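Local atomic coordinates of rhodanese domain-containing protein (Thermoplasma volcanium GSS1, PDB entry 3GK5), a protein that is of unknown function but has a rhodanese-like domain, the family that includes sulfurtransferases, so a sulfur-transfer role is possible. Residues Ala9-Asn14 with Gln90-Glu95. Sequence-based numbering, arbitrary orientation.
Sequences ADLYEN and QSWIEE
W92 reaches across from helix 88-94 and sets the six-membered part of its indole against L11 and Y12 of helix 8-13. Both helices belong to the rhodanese-like domain, an alpha/beta fold on a parallel sheet of five strands. This chain is the C-terminal, rhodanese-like part of a longer protein. Helix 8-13 follows the edge strand 5-6. Helix 88-94 follows strand 82-85, which lies next to strand 5-6 in the sheet. The contact therefore joins an early helix to the last one, and it is small, with 130 Å² buried in all.

The tight part is apolar. CG of W92 is anti to the backbone N (chi1 167°), and the far end of the indole comes close to L11 and Y12 although the CB does not point at them. CZ3 of W92 lies 4.1 Å from CG of L11, and the two side chains cross at about a right angle. CD2 of L11 touches the same carbon. L11 and W92 are both buried. CB of Y12 sits 4.0 Å from CZ3 of W92. No hydrogen bond joins segments 9-14 and 90-95.

The loose side begins at Y12, which is exposed although its CB and ring edge join the packing. Y97 meets the rings of both Y12 and W92, so residues after the last helix also line this corner. The polar end of the indole is satisfied there: NE1 of W92 donates to the backbone O of P98.

At the exposed end, CH2 of W92 lies near the plane of the Y12 ring, at its edge, 3.9 Å from CD2 of Y12.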
ATOM      1  N   ALA A   9     -11.830  -1.339  -5.691  1.00 25.58           N
ATOM      2  CA  ALA A   9     -13.025  -0.518  -5.635  1.00 30.74           C
ATOM      3  C   ALA A   9     -13.289  -0.088  -4.205  1.00 27.94           C
ATOM      4  O   ALA A   9     -13.677   1.056  -3.953  1.00 33.30           O
ATOM      5  CB  ALA A   9     -14.222  -1.287  -6.187  1.00 30.63           C
ATOM      6  N   ASP A  10     -13.074  -1.008  -3.271  1.00 26.21           N
ATOM      7  CA  ASP A  10     -13.276  -0.725  -1.852  1.00 26.07           C
ATOM      8  C   ASP A  10     -12.346   0.394  -1.406  1.00 28.42           C
ATOM      9  O   ASP A  10     -12.788   1.386  -0.821  1.00 24.24           O
ATOM     10  CB  ASP A  10     -12.994  -1.977  -1.017  1.00 36.54           C
ATOM     11  CG  ASP A  10     -14.086  -3.021  -1.130  1.00 49.22           C
ATOM     12  OD1 ASP A  10     -13.778  -4.217  -0.922  1.00 47.95           O
ATOM     13  OD2 ASP A  10     -15.250  -2.645  -1.410  1.00 55.53           O
ATOM     14  N   LEU A  11     -11.054   0.224  -1.677  1.00 24.23           N
ATOM     15  CA  LEU A  11     -10.067   1.227  -1.300  1.00 28.01           C
ATOM     16  C   LEU A  11     -10.426   2.607  -1.838  1.00 24.70           C
ATOM     17  O   LEU A  11     -10.453   3.576  -1.088  1.00 26.26           O
ATOM     18  CB  LEU A  11      -8.669   0.834  -1.800  1.00 22.21           C
ATOM     19  CG  LEU A  11      -7.532   1.844  -1.571  1.00 13.27           C
ATOM     20  CD1 LEU A  11      -7.515   2.322  -0.128  1.00  5.80           C
ATOM     21  CD2 LEU A  11      -6.204   1.189  -1.917  1.00 16.46           C
ATOM     22  N   TYR A  12     -10.700   2.687  -3.135  1.00 22.06           N
ATOM     23  CA  TYR A  12     -11.037   3.957  -3.764  1.00 22.16           C
ATOM     24  C   TYR A  12     -12.259   4.619  -3.146  1.00 25.16           C
ATOM     25  O   TYR A  12     -12.278   5.832  -2.950  1.00 28.88           O
ATOM     26  CB  TYR A  12     -11.247   3.760  -5.266  1.00 26.88           C
ATOM     27  CG  TYR A  12     -11.632   5.016  -6.010  1.00 22.68           C
ATOM     28  CD1 TYR A  12     -12.960   5.257  -6.374  1.00 25.31           C
ATOM     29  CD2 TYR A  12     -10.668   5.967  -6.357  1.00 26.21           C
ATOM     30  CE1 TYR A  12     -13.320   6.416  -7.069  1.00 22.31           C
ATOM     31  CE2 TYR A  12     -11.016   7.130  -7.047  1.00 23.97           C
ATOM     32  CZ  TYR A  12     -12.342   7.345  -7.402  1.00 27.94           C
ATOM     33  OH  TYR A  12     -12.682   8.487  -8.095  1.00 27.64           O
ATOM     34  N   GLU A  13     -13.275   3.823  -2.832  1.00 19.53           N
ATOM     35  CA  GLU A  13     -14.489   4.353  -2.232  1.00 19.80           C
ATOM     36  C   GLU A  13     -14.261   4.865  -0.811  1.00 19.56           C
ATOM     37  O   GLU A  13     -15.029   5.689  -0.312  1.00 26.91           O
ATOM     38  CB  GLU A  13     -15.569   3.280  -2.204  1.00 20.67           C
ATOM     39  CG  GLU A  13     -16.110   2.923  -3.559  1.00 34.76           C
ATOM     40  CD  GLU A  13     -16.871   1.616  -3.536  1.00 47.04           C
ATOM     41  OE1 GLU A  13     -17.795   1.486  -2.703  1.00 53.24           O
ATOM     42  OE2 GLU A  13     -16.541   0.720  -4.348  1.00 46.64           O
ATOM     43  N   ASN A  14     -13.214   4.371  -0.162  1.00 19.99           N
ATOM     44  CA  ASN A  14     -12.901   4.769   1.206  1.00 21.52           C
ATOM     45  C   ASN A  14     -11.512   5.385   1.278  1.00 21.09           C
ATOM     46  O   ASN A  14     -10.921   5.489   2.350  1.00 20.17           O
ATOM     47  CB  ASN A  14     -12.990   3.547   2.133  1.00 20.34           C
ATOM     48  CG  ASN A  14     -14.422   3.021   2.276  1.00 22.84           C
ATOM     49  OD1 ASN A  14     -15.224   3.588   3.011  1.00 17.58           O
ATOM     50  ND2 ASN A  14     -14.743   1.942   1.560  1.00 15.16           N
ATOM     51  N   GLN A  90      -1.358  -2.639 -10.173  1.00 32.90           N
ATOM     52  CA  GLN A  90      -1.619  -3.088 -11.531  1.00 30.68           C
ATOM     53  C   GLN A  90      -3.135  -3.170 -11.671  1.00 29.70           C
ATOM     54  O   GLN A  90      -3.713  -2.587 -12.580  1.00 33.27           O
ATOM     55  CB  GLN A  90      -0.998  -4.466 -11.770  1.00 36.92           C
ATOM     56  CG  GLN A  90      -1.451  -5.136 -13.064  1.00 50.56           C
ATOM     57  CD  GLN A  90      -0.961  -6.573 -13.197  1.00 63.81           C
ATOM     58  OE1 GLN A  90      -1.188  -7.406 -12.317  1.00 65.98           O
ATOM     59  NE2 GLN A  90      -0.298  -6.872 -14.310  1.00 67.75           N
ATOM     60  N   SER A  91      -3.767  -3.889 -10.749  1.00 29.83           N
ATOM     61  CA  SER A  91      -5.211  -4.058 -10.750  1.00 25.72           C
ATOM     62  C   SER A  91      -5.889  -2.702 -10.636  1.00 29.63           C
ATOM     63  O   SER A  91      -6.857  -2.412 -11.337  1.00 34.94           O
ATOM     64  CB  SER A  91      -5.626  -4.947  -9.578  1.00 29.98           C
ATOM     65  OG  SER A  91      -7.034  -4.958  -9.410  1.00 41.76           O
ATOM     66  N   TRP A  92      -5.367  -1.872  -9.745  1.00 26.07           N
ATOM     67  CA  TRP A  92      -5.903  -0.534  -9.530  1.00 24.98           C
ATOM     68  C   TRP A  92      -6.003   0.246 -10.843  1.00 20.91           C
ATOM     69  O   TRP A  92      -7.006   0.912 -11.105  1.00 24.83           O
ATOM     70  CB  TRP A  92      -5.012   0.194  -8.518  1.00 20.58           C
ATOM     71  CG  TRP A  92      -5.233   1.658  -8.413  1.00 19.15           C
ATOM     72  CD1 TRP A  92      -4.744   2.625  -9.245  1.00 22.74           C
ATOM     73  CD2 TRP A  92      -5.978   2.338  -7.401  1.00 21.44           C
ATOM     74  NE1 TRP A  92      -5.137   3.867  -8.813  1.00 24.22           N
ATOM     75  CE2 TRP A  92      -5.898   3.720  -7.683  1.00 21.08           C
ATOM     76  CE3 TRP A  92      -6.712   1.913  -6.284  1.00 16.33           C
ATOM     77  CZ2 TRP A  92      -6.519   4.683  -6.887  1.00 14.33           C
ATOM     78  CZ3 TRP A  92      -7.331   2.869  -5.492  1.00 25.82           C
ATOM     79  CH2 TRP A  92      -7.231   4.245  -5.800  1.00 25.40           C
ATOM     80  N   ILE A  93      -4.959   0.150 -11.662  1.00 22.12           N
ATOM     81  CA  ILE A  93      -4.906   0.833 -12.952  1.00 22.86           C
ATOM     82  C   ILE A  93      -5.791   0.148 -13.992  1.00 27.62           C
ATOM     83  O   ILE A  93      -6.493   0.814 -14.760  1.00 30.98           O
ATOM     84  CB  ILE A  93      -3.450   0.898 -13.475  1.00 26.50           C
ATOM     85  CG1 ILE A  93      -2.635   1.828 -12.566  1.00 14.38           C
ATOM     86  CG2 ILE A  93      -3.417   1.359 -14.938  1.00 10.46           C
ATOM     87  CD1 ILE A  93      -1.195   1.990 -12.977  1.00 20.06           C
ATOM     88  N   GLU A  94      -5.765  -1.182 -14.009  1.00 27.85           N
ATOM     89  CA  GLU A  94      -6.577  -1.943 -14.955  1.00 33.58           C
ATOM     90  C   GLU A  94      -8.046  -1.583 -14.786  1.00 30.64           C
ATOM     91  O   GLU A  94      -8.794  -1.547 -15.759  1.00 25.15           O
ATOM     92  CB  GLU A  94      -6.407  -3.451 -14.731  1.00 38.85           C
ATOM     93  CG  GLU A  94      -5.008  -3.991 -14.987  1.00 63.51           C
ATOM     94  CD  GLU A  94      -4.606  -3.929 -16.449  1.00 70.70           C
ATOM     95  OE1 GLU A  94      -4.461  -2.805 -16.984  1.00 73.38           O
ATOM     96  OE2 GLU A  94      -4.440  -5.005 -17.064  1.00 73.38           O
ATOM     97  N   GLU A  95      -8.453  -1.322 -13.545  1.00 25.10           N
ATOM     98  CA  GLU A  95      -9.838  -0.977 -13.261  1.00 18.72           C
ATOM     99  C   GLU A  95     -10.136   0.488 -13.534  1.00 25.23           C
ATOM    100  O   GLU A  95     -11.244   0.961 -13.287  1.00 23.75           O
ATOM    101  CB  GLU A  95     -10.187  -1.307 -11.812  1.00 27.07           C
ATOM    102  CG  GLU A  95     -11.106  -2.502 -11.663  1.00 28.51           C
ATOM    103  CD  GLU A  95     -10.363  -3.812 -11.584  1.00 42.39           C
ATOM    104  OE1 GLU A  95     -11.005  -4.869 -11.757  1.00 59.48           O
ATOM    105  OE2 GLU A  95      -9.141  -3.800 -11.336  1.00 51.51           O
TER